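Local atomic coordinates of putative TRAP PERIPLASMIC SOLUTE BINDING PROTEIN (Haemophilus influenzae, PDB entry 4PBQ), a protein that probably captures L-gulonate or related sugar acids in the periplasm and delivers them to a TRAP-type membrane transporter for uptake. Residues A[129-133]-A[134-138]; A[237-240]-A[241-244]; A[245-248]-A[249-252]. All coordinates share one frame; numbering follows the deposited sequence.

Contact 1 of 3, residues A[129-133]-A[134-138]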
ATOM      1  N   GLN A 129      16.496  -4.110  -0.196  1.00 13.69           N
ATOM      2  CA  GLN A 129      17.503  -5.083   0.239  1.00 13.42           C
ATOM      3  C   GLN A 129      17.664  -5.127   1.750  1.00 13.19           C
ATOM      4  O   GLN A 129      18.004  -6.161   2.317  1.00 14.95           O
ATOM      5  CB  GLN A 129      18.850  -4.765  -0.408  1.00 18.30           C
ATOM      6  CG  GLN A 129      18.937  -5.174  -1.873  1.00 31.72           C
ATOM      7  CD  GLN A 129      20.209  -4.683  -2.558  1.00 41.15           C
ATOM      8  OE1 GLN A 129      20.324  -4.755  -3.781  1.00 46.18           O
ATOM      9  NE2 GLN A 129      21.166  -4.184  -1.777  1.00 48.77           N
ATOM     10  N   LYS A 130      17.412  -3.998   2.407  1.00 14.61           N
ATOM     11  CA  LYS A 130      17.528  -3.936   3.859  1.00 12.57           C
ATOM     12  C   LYS A 130      16.466  -4.759   4.578  1.00 13.65           C
ATOM     13  O   LYS A 130      16.605  -5.020   5.772  1.00 13.49           O
ATOM     14  CB  LYS A 130      17.412  -2.496   4.352  1.00 14.00           C
ATOM     15  CG  LYS A 130      18.562  -1.585   3.952  1.00 33.86           C
ATOM     16  CD  LYS A 130      18.312  -0.150   4.435  1.00 37.57           C
ATOM     17  CE  LYS A 130      19.605   0.665   4.497  1.00 44.16           C
ATOM     18  NZ  LYS A 130      20.489   0.407   3.331  1.00 49.07           N
HETATM   19  N   MSE A 131      15.406  -5.152   3.881  1.00 14.13           N
HETATM   20  CA  MSE A 131      14.386  -5.992   4.508  1.00 11.35           C
HETATM   21  C   MSE A 131      14.950  -7.366   4.864  1.00 12.48           C
HETATM   22  O   MSE A 131      14.426  -8.047   5.733  1.00 12.67           O
HETATM   23  CB  MSE A 131      13.168  -6.114   3.595  1.00 11.30           C
HETATM   24  CG  MSE A 131      12.478  -4.802   3.344  1.00 13.80           C
HETATM   25 SE   MSE A 131      10.871  -5.059   2.230  1.00 17.86          SE
HETATM   26  CE  MSE A 131       9.793  -5.885   3.471  1.00 17.74           C
ATOM     27  N   GLU A 132      16.034  -7.775   4.209  1.00 11.20           N
ATOM     28  CA  GLU A 132      16.636  -9.074   4.496  1.00 12.70           C
ATOM     29  C   GLU A 132      17.147  -9.193   5.938  1.00 15.73           C
ATOM     30  O   GLU A 132      17.152 -10.279   6.516  1.00 13.96           O
ATOM     31  CB  GLU A 132      17.735  -9.401   3.474  1.00 15.23           C
ATOM     32  CG  GLU A 132      17.117  -9.563   2.091  1.00 17.84           C
ATOM     33  CD  GLU A 132      18.128  -9.659   0.965  1.00 29.82           C
ATOM     34  OE1 GLU A 132      19.158 -10.331   1.155  1.00 32.12           O
ATOM     35  OE2 GLU A 132      17.865  -9.064  -0.112  1.00 34.67           O
ATOM     36  N   LYS A 133      17.559  -8.074   6.512  1.00 13.14           N
ATOM     37  CA  LYS A 133      17.973  -8.028   7.911  1.00 20.35           C
ATOM     38  C   LYS A 133      16.849  -8.451   8.862  1.00 14.73           C
ATOM     39  O   LYS A 133      17.099  -8.888   9.994  1.00 19.27           O
ATOM     40  CB  LYS A 133      18.405  -6.598   8.257  1.00 17.89           C
ATOM     41  CG  LYS A 133      18.749  -6.361   9.705  1.00 35.69           C
ATOM     42  CD  LYS A 133      19.301  -4.940   9.888  1.00 42.77           C
ATOM     43  CE  LYS A 133      19.674  -4.636  11.344  1.00 46.17           C
ATOM     44  NZ  LYS A 133      20.289  -3.277  11.467  1.00 47.40           N
ATOM     45  N   TYR A 134      15.617  -8.328   8.400  1.00 12.19           N
ATOM     46  CA  TYR A 134      14.439  -8.654   9.210  1.00 14.34           C
ATOM     47  C   TYR A 134      13.712  -9.888   8.694  1.00 13.10           C
ATOM     48  O   TYR A 134      12.551 -10.137   9.057  1.00 12.13           O
ATOM     49  CB  TYR A 134      13.494  -7.451   9.249  1.00 16.87           C
ATOM     50  CG  TYR A 134      14.216  -6.224   9.732  1.00 15.34           C
ATOM     51  CD1 TYR A 134      14.488  -6.052  11.079  1.00 18.63           C
ATOM     52  CD2 TYR A 134      14.673  -5.267   8.845  1.00 13.12           C
ATOM     53  CE1 TYR A 134      15.186  -4.940  11.529  1.00 21.03           C
ATOM     54  CE2 TYR A 134      15.358  -4.164   9.281  1.00 15.81           C
ATOM     55  CZ  TYR A 134      15.613  -4.001  10.633  1.00 15.72           C
ATOM     56  OH  TYR A 134      16.311  -2.886  11.091  1.00 17.64           O
ATOM     57  N   GLY A 135      14.361 -10.638   7.808  1.00 11.91           N
ATOM     58  CA  GLY A 135      13.848 -11.936   7.404  1.00 13.56           C
ATOM     59  C   GLY A 135      13.004 -11.933   6.136  1.00  8.26           C
ATOM     60  O   GLY A 135      12.325 -12.921   5.835  1.00 11.11           O
ATOM     61  N   ILE A 136      13.055 -10.857   5.377  1.00  7.96           N
ATOM     62  CA  ILE A 136      12.171 -10.761   4.216  1.00 10.29           C
ATOM     63  C   ILE A 136      12.967 -10.432   2.967  1.00 10.39           C
ATOM     64  O   ILE A 136      13.789  -9.509   2.968  1.00 10.64           O
ATOM     65  CB  ILE A 136      11.056  -9.714   4.445  1.00  9.52           C
ATOM     66  CG1 ILE A 136      10.118 -10.149   5.565  1.00 11.78           C
ATOM     67  CG2 ILE A 136      10.241  -9.492   3.176  1.00 12.35           C
ATOM     68  CD1 ILE A 136       9.066  -9.093   5.970  1.00 11.17           C
ATOM     69  N   LYS A 137      12.700 -11.183   1.895  1.00  9.63           N
ATOM     70  CA  LYS A 137      13.228 -10.861   0.578  1.00  8.30           C
ATOM     71  C   LYS A 137      12.168 -10.141  -0.256  1.00  7.28           C
ATOM     72  O   LYS A 137      11.076 -10.663  -0.511  1.00  7.68           O
ATOM     73  CB  LYS A 137      13.677 -12.136  -0.131  1.00  8.88           C
ATOM     74  CG  LYS A 137      14.010 -11.956  -1.596  1.00  9.57           C
ATOM     75  CD  LYS A 137      15.313 -11.181  -1.805  1.00 12.16           C
ATOM     76  CE  LYS A 137      15.572 -11.058  -3.315  1.00 16.42           C
ATOM     77  NZ  LYS A 137      16.909 -10.461  -3.571  1.00 20.96           N
ATOM     78  N   LEU A 138      12.488  -8.925  -0.696  1.00  7.42           N
ATOM     79  CA  LEU A 138      11.573  -8.174  -1.552  1.00  8.47           C
ATOM     80  C   LEU A 138      11.756  -8.560  -3.003  1.00  8.52           C
ATOM     81  O   LEU A 138      12.877  -8.546  -3.498  1.00 11.27           O
ATOM     82  CB  LEU A 138      11.817  -6.674  -1.423  1.00  8.78           C
ATOM     83  CG  LEU A 138      10.813  -5.813  -2.209  1.00  7.87           C
ATOM     84  CD1 LEU A 138       9.403  -5.927  -1.745  1.00  6.43           C
ATOM     85  CD2 LEU A 138      11.253  -4.366  -2.184  1.00  9.19           C
TER
HETATM   86  O   HOH W   1      14.937  -7.727   0.068  1.00 15.35           O
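Met-131 O takes backbone N-H groups from Tyr-134 and Ile-136, and Glu-132 O takes one from Gly-135, where the chain leaves a 3-10 turn and enters strand 136-151. Met-131 O accepts from Tyr-134 N at 2.9 Å and from Ile-136 N at 3.1 Å, and the two donors lie on opposite faces of the carbonyl plane. Gly-135 N donates a hydrogen bond to Glu-132 O, 3.1 Å away. The pair Ile-136 to Met-131 and Gly-135 to Glu-132 is the bond pattern of a Schellman motif, with Gly-135 at the left-handed position (phi 95°), backbone angles at which a CB would meet the carbonyl O of Tyr-134, which suit glycine.

Apolar packing accompanies the motif. Met-131, present as selenomethionine, bends at its last torsion (chi3 72°), which turns CE to the CG2 branch of Ile-136 at 3.6 Å, while SE lies 4.1 Å from Leu-138 CB. Gln-237 of strand 231-239 touches both Met-131 and Ile-136.

The aromatic contact is a CH-pi one between sequence neighbours. Lys-133, fully extended, runs alongside the Tyr-134 ring in the same direction, and its CG sits over the ring centre at 4.0 Å from the centroid. The phenol oxygen is hydrogen-bonded to Asp-97.

Charged groups meet farther along the turn. Glu-132 and Lys-137 lie side by side, joined by a long salt bridge of 3.9 Å between OE2 and NZ. The same OE2 accepts from a water that also accepts a hydrogen bond from Leu-138 N at 2.8 Å, tying the carboxylate to the strand backbone.

Three main-chain bonds and the left-handed glycine thus define the turn, with the buried selenomethionine packed beside it, while the ion pair, stretched and partly exposed, probably adds only modest attraction.

Contact 2 of 3, residues A[237-240]-A[241-244]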
ATOM      1  N   GLN A 237       6.662 -10.081  -1.596  1.00  5.26           N
ATOM      2  CA  GLN A 237       7.737 -10.513  -0.730  1.00  5.43           C
ATOM      3  C   GLN A 237       7.760 -12.029  -0.586  1.00  6.17           C
ATOM      4  O   GLN A 237       6.726 -12.662  -0.684  1.00  7.68           O
ATOM      5  CB  GLN A 237       7.514  -9.931   0.669  1.00  5.43           C
ATOM      6  CG  GLN A 237       7.619  -8.425   0.740  1.00  6.15           C
ATOM      7  CD  GLN A 237       6.873  -7.863   1.942  1.00  7.11           C
ATOM      8  OE1 GLN A 237       7.437  -7.718   3.036  1.00 10.76           O
ATOM      9  NE2 GLN A 237       5.587  -7.613   1.758  1.00  8.98           N
ATOM     10  N   ILE A 238       8.939 -12.575  -0.312  1.00  7.85           N
ATOM     11  CA  ILE A 238       9.069 -14.002   0.006  1.00  6.20           C
ATOM     12  C   ILE A 238       9.876 -14.079   1.306  1.00  8.39           C
ATOM     13  O   ILE A 238      10.827 -13.331   1.507  1.00  9.49           O
ATOM     14  CB  ILE A 238       9.693 -14.780  -1.175  1.00  9.76           C
ATOM     15  CG1 ILE A 238       9.743 -16.285  -0.916  1.00 10.56           C
ATOM     16  CG2 ILE A 238      11.059 -14.324  -1.474  1.00 13.00           C
ATOM     17  CD1 ILE A 238       9.599 -17.084  -2.248  1.00 15.57           C
ATOM     18  N   SER A 239       9.452 -14.940   2.218  1.00  7.61           N
ATOM     19  CA  SER A 239      10.223 -15.171   3.420  1.00  7.12           C
ATOM     20  C   SER A 239      11.654 -15.564   3.091  1.00 10.06           C
ATOM     21  O   SER A 239      11.912 -16.399   2.212  1.00  9.21           O
ATOM     22  CB  SER A 239       9.593 -16.293   4.237  1.00  9.84           C
ATOM     23  OG  SER A 239      10.400 -16.634   5.349  1.00  9.41           O
ATOM     24  N   LEU A 240      12.604 -14.988   3.800  1.00  9.48           N
ATOM     25  CA  LEU A 240      14.007 -15.319   3.571  1.00 14.97           C
ATOM     26  C   LEU A 240      14.294 -16.786   3.899  1.00 13.34           C
ATOM     27  O   LEU A 240      15.138 -17.415   3.267  1.00 12.77           O
ATOM     28  CB  LEU A 240      14.899 -14.395   4.394  1.00 16.99           C
ATOM     29  CG  LEU A 240      16.372 -14.321   3.977  1.00 20.28           C
ATOM     30  CD1 LEU A 240      16.523 -13.786   2.554  1.00 13.86           C
ATOM     31  CD2 LEU A 240      17.112 -13.459   4.958  1.00 16.72           C
ATOM     32  N   LYS A 241      13.578 -17.337   4.880  1.00 14.57           N
ATOM     33  CA  LYS A 241      13.716 -18.747   5.214  1.00 17.86           C
ATOM     34  C   LYS A 241      13.343 -19.624   4.030  1.00 17.42           C
ATOM     35  O   LYS A 241      14.006 -20.631   3.781  1.00 17.60           O
ATOM     36  CB  LYS A 241      12.877 -19.105   6.425  1.00 18.98           C
ATOM     37  CG  LYS A 241      13.383 -18.500   7.735  1.00 23.47           C
ATOM     38  CD  LYS A 241      12.426 -18.814   8.887  1.00 34.36           C
ATOM     39  CE  LYS A 241      13.135 -18.831  10.246  1.00 43.59           C
ATOM     40  NZ  LYS A 241      13.904 -17.583  10.523  1.00 48.53           N
ATOM     41  N   THR A 242      12.285 -19.233   3.314  1.00  9.95           N
ATOM     42  CA  THR A 242      11.909 -19.901   2.072  1.00 12.20           C
ATOM     43  C   THR A 242      12.927 -19.661   0.955  1.00 11.01           C
ATOM     44  O   THR A 242      13.364 -20.601   0.257  1.00 10.61           O
ATOM     45  CB  THR A 242      10.524 -19.439   1.640  1.00 12.62           C
ATOM     46  OG1 THR A 242       9.559 -19.950   2.570  1.00 18.36           O
ATOM     47  CG2 THR A 242      10.197 -19.902   0.244  1.00 11.31           C
ATOM     48  N   TRP A 243      13.310 -18.405   0.778  1.00  9.99           N
ATOM     49  CA  TRP A 243      14.240 -18.024  -0.281  1.00 11.71           C
ATOM     50  C   TRP A 243      15.575 -18.768  -0.170  1.00 13.63           C
ATOM     51  O   TRP A 243      16.127 -19.193  -1.169  1.00 11.05           O
ATOM     52  CB  TRP A 243      14.470 -16.516  -0.207  1.00 10.97           C
ATOM     53  CG  TRP A 243      15.080 -15.845  -1.406  1.00  7.77           C
ATOM     54  CD1 TRP A 243      16.242 -15.114  -1.416  1.00 10.23           C
ATOM     55  CD2 TRP A 243      14.563 -15.779  -2.753  1.00  8.44           C
ATOM     56  NE1 TRP A 243      16.484 -14.618  -2.663  1.00 11.27           N
ATOM     57  CE2 TRP A 243      15.470 -14.996  -3.505  1.00  9.35           C
ATOM     58  CE3 TRP A 243      13.430 -16.298  -3.389  1.00  9.00           C
ATOM     59  CZ2 TRP A 243      15.302 -14.754  -4.866  1.00  9.26           C
ATOM     60  CZ3 TRP A 243      13.238 -16.038  -4.730  1.00  8.56           C
ATOM     61  CH2 TRP A 243      14.164 -15.267  -5.459  1.00 11.44           C
ATOM     62  N   ASN A 244      16.072 -18.967   1.051  1.00 12.70           N
ATOM     63  CA  ASN A 244      17.366 -19.602   1.235  1.00 13.14           C
ATOM     64  C   ASN A 244      17.352 -21.116   1.005  1.00 10.65           C
ATOM     65  O   ASN A 244      18.386 -21.763   1.106  1.00 12.88           O
ATOM     66  CB  ASN A 244      17.921 -19.278   2.624  1.00 14.28           C
ATOM     67  CG  ASN A 244      18.392 -17.842   2.750  1.00 13.92           C
ATOM     68  OD1 ASN A 244      18.643 -17.159   1.753  1.00 13.06           O
ATOM     69  ND2 ASN A 244      18.517 -17.375   3.986  1.00 17.86           N
TER
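A helix N-terminus starts at Ser-239, the last residue of strand 231-239 and the N-cap of the short helix 240-243. Its OG is placed anti to its own backbone N (chi1 174°) and accepts a weak capping bond from Lys-241 N at 3.3 Å, with a bent N-H...O angle of 131°. The stronger partner of this hydroxyl is Leu-79 O. Ser-239 O accepts from Trp-243 N at 2.8 Å, in the carbonyl plane, and Leu-240 O accepts from Asn-244 N at 2.9 Å; these two bonds make the helical turn.

The strand-to-helix junction also folds side chains back on one another. Ile-238, the strand residue just before the cap, crosses both Thr-242 and Trp-243 at about a right angle. Its CG2 branch meets the six-membered part of the indole at CE3, 3.6 Å away, whereas CD1 rests on the methyl CG2 of Thr-242 at 3.8 Å. Leu-240 CD1 approaches the indole more loosely, at 4.2 Å from Trp-243 CD1, and Leu-240 CG comes within 3.7 Å of Asn-244 ND2. Beyond the turn, Ile-238 also touches Phe-254 and Trp-243 touches Glu-255, both on helix 248-281.

Contact 3 of 3, residues A[245-248]-A[249-252]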
ATOM      1  N   LYS A 245      16.182 -21.666   0.697  1.00 10.82           N
ATOM      2  CA  LYS A 245      16.053 -23.070   0.333  1.00 10.33           C
ATOM      3  C   LYS A 245      15.960 -23.237  -1.186  1.00 11.03           C
ATOM      4  O   LYS A 245      15.943 -24.369  -1.702  1.00 14.21           O
ATOM      5  CB  LYS A 245      14.794 -23.644   0.976  1.00 11.65           C
ATOM      6  CG  LYS A 245      14.821 -23.710   2.509  1.00 17.89           C
ATOM      7  CD  LYS A 245      13.426 -24.150   3.023  1.00 19.23           C
ATOM      8  CE  LYS A 245      13.307 -24.060   4.522  1.00 26.78           C
ATOM      9  NZ  LYS A 245      14.231 -24.991   5.221  1.00 38.27           N
ATOM     10  N   ILE A 246      15.932 -22.107  -1.889  1.00  9.92           N
ATOM     11  CA  ILE A 246      15.738 -22.099  -3.333  1.00 11.18           C
ATOM     12  C   ILE A 246      17.071 -21.812  -3.993  1.00 10.51           C
ATOM     13  O   ILE A 246      17.669 -20.762  -3.779  1.00 12.93           O
ATOM     14  CB  ILE A 246      14.709 -21.040  -3.730  1.00 10.99           C
ATOM     15  CG1 ILE A 246      13.353 -21.346  -3.089  1.00 12.69           C
ATOM     16  CG2 ILE A 246      14.561 -20.965  -5.242  1.00 14.32           C
ATOM     17  CD1 ILE A 246      12.305 -20.309  -3.381  1.00 15.12           C
ATOM     18  N   PRO A 247      17.533 -22.727  -4.853  1.00 10.48           N
ATOM     19  CA  PRO A 247      18.831 -22.467  -5.479  1.00 14.07           C
ATOM     20  C   PRO A 247      18.746 -21.297  -6.441  1.00 12.72           C
ATOM     21  O   PRO A 247      17.665 -20.978  -6.954  1.00 10.17           O
ATOM     22  CB  PRO A 247      19.137 -23.762  -6.245  1.00 17.44           C
ATOM     23  CG  PRO A 247      17.792 -24.413  -6.438  1.00 16.73           C
ATOM     24  CD  PRO A 247      16.979 -24.035  -5.222  1.00 13.55           C
ATOM     25  N   LYS A 248      19.888 -20.682  -6.714  1.00 13.11           N
ATOM     26  CA  LYS A 248      19.925 -19.527  -7.593  1.00 10.46           C
ATOM     27  C   LYS A 248      19.261 -19.777  -8.954  1.00 12.26           C
ATOM     28  O   LYS A 248      18.578 -18.904  -9.486  1.00 12.19           O
ATOM     29  CB  LYS A 248      21.355 -19.085  -7.810  1.00 11.15           C
ATOM     30  CG  LYS A 248      21.496 -17.857  -8.673  1.00 19.46           C
ATOM     31  CD  LYS A 248      21.627 -16.625  -7.807  1.00 32.16           C
ATOM     32  CE  LYS A 248      21.893 -15.382  -8.623  1.00 31.99           C
ATOM     33  NZ  LYS A 248      21.649 -14.176  -7.782  1.00 27.14           N
ATOM     34  N   GLU A 249      19.457 -20.955  -9.524  1.00 11.89           N
ATOM     35  CA  GLU A 249      18.842 -21.248 -10.826  1.00 14.78           C
ATOM     36  C   GLU A 249      17.334 -21.051 -10.774  1.00 12.54           C
ATOM     37  O   GLU A 249      16.722 -20.552 -11.733  1.00 18.48           O
ATOM     38  CB  GLU A 249      19.089 -22.698 -11.238  1.00 18.13           C
ATOM     39  CG  GLU A 249      20.454 -23.035 -11.690  1.00 28.86           C
ATOM     40  CD  GLU A 249      20.486 -24.394 -12.367  1.00 27.98           C
ATOM     41  OE1 GLU A 249      19.641 -25.277 -12.026  1.00 21.58           O
ATOM     42  OE2 GLU A 249      21.349 -24.550 -13.259  1.00 28.28           O
ATOM     43  N   ASP A 250      16.728 -21.472  -9.660  1.00 11.45           N
ATOM     44  CA  ASP A 250      15.278 -21.364  -9.499  1.00 10.58           C
ATOM     45  C   ASP A 250      14.880 -19.929  -9.096  1.00 12.54           C
ATOM     46  O   ASP A 250      13.823 -19.442  -9.490  1.00 12.33           O
ATOM     47  CB  ASP A 250      14.765 -22.364  -8.453  1.00 14.29           C
ATOM     48  CG  ASP A 250      14.770 -23.799  -8.938  1.00 22.72           C
ATOM     49  OD1 ASP A 250      14.930 -24.039 -10.155  1.00 21.46           O
ATOM     50  OD2 ASP A 250      14.585 -24.702  -8.085  1.00 20.95           O
ATOM     51  N   GLN A 251      15.735 -19.264  -8.308  1.00 12.75           N
ATOM     52  CA  GLN A 251      15.489 -17.885  -7.909  1.00 11.83           C
ATOM     53  C   GLN A 251      15.392 -16.964  -9.119  1.00 12.09           C
ATOM     54  O   GLN A 251      14.607 -16.021  -9.117  1.00 11.47           O
ATOM     55  CB  GLN A 251      16.583 -17.378  -6.974  1.00 11.10           C
ATOM     56  CG  GLN A 251      16.520 -17.925  -5.560  1.00 11.63           C
ATOM     57  CD  GLN A 251      17.583 -17.312  -4.674  1.00 13.30           C
ATOM     58  OE1 GLN A 251      18.462 -16.586  -5.152  1.00 11.24           O
ATOM     59  NE2 GLN A 251      17.538 -17.629  -3.382  1.00 11.96           N
ATOM     60  N   ILE A 252      16.194 -17.229 -10.145  1.00 11.99           N
ATOM     61  CA  ILE A 252      16.139 -16.459 -11.385  1.00 11.45           C
ATOM     62  C   ILE A 252      14.749 -16.554 -12.027  1.00 12.11           C
ATOM     63  O   ILE A 252      14.232 -15.563 -12.566  1.00 12.68           O
ATOM     64  CB  ILE A 252      17.223 -16.948 -12.354  1.00 15.80           C
ATOM     65  CG1 ILE A 252      18.580 -16.427 -11.890  1.00 18.52           C
ATOM     66  CG2 ILE A 252      16.945 -16.502 -13.816  1.00 16.51           C
ATOM     67  CD1 ILE A 252      19.762 -17.212 -12.476  1.00 26.03           C
TER
HETATM   68  O   HOH W   2      19.027 -14.408  -6.781  1.00 18.03           O
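With CG anti to its carbonyl carbon (chi1 -74°) and the chain extended beyond it, Gln-251 slants back toward the start of the helix and Ile-246, while Lys-248 CG stands anti to the backbone N and the chain bends at chi2 (96°) to cross Gln-251 at about a right angle. The two polar ends do not meet directly. A water joins them: it accepts from Lys-248 NZ at 2.8 Å and donates to Gln-251 OE1, also at 2.8 Å. The other end of the amide, NE2, donates a hydrogen bond to Trp-243 O, so both amide atoms are engaged and the rotation of the group is fixed. Ile-246 contributes its CG2 branch, which touches Asp-250 CB at 3.5 Å and Gln-251 CG at 3.6 Å.

Residues 248-252 open helix 248-281, with Pro-247 as N-cap. Pro-247 offers no side-chain cap; its carbonyl O makes the usual first-turn bond with Gln-251 N, at 2.9 Å in the carbonyl plane, with an N-H...O angle of 158°, and accepts a weak second bond from Asp-250 N. Lys-248 O continues the helical pattern by accepting from Ile-252 N at 3.0 Å. Ile-246 is buried, but much of this first turn lies at the surface, with Pro-247, Lys-248 and Glu-249 exposed.

Asp-250 meets the proline obliquely, OD2 coming 3.6 Å from Pro-247 CG. A carboxylate within the first turn would probably be favoured by the helix dipole as well as by a nearby lysine, Lys-58. That residue holds OD2 in a salt bridge, and the hydroxyl of Tyr-59 is hydrogen-bonded to the same oxygen; the tyrosine also packs on Ile-246 and Pro-247.

Following the chain from the N terminus, contact 1 closes the turn that takes helix 122-129 into strand 136-151. About a hundred residues later contact 2 turns the end of strand 231-239 into helix 240-243, and contact 3, following directly, starts helix 248-281. The three lie in series; none nests in or crosses another. Contacts 1 and 2 meet in space because their strands are antiparallel neighbours in one sheet, joined by probable backbone hydrogen bonds from Ile-238 N to Lys-137 O and from Leu-240 N to Gly-135 O. Contact 3 touches contact 2; the nearest atoms of contacts 1 and 3 are about 7 Å apart. Together they tie two neighbouring strands of the mixed sheet to helices 240-243 and 248-281.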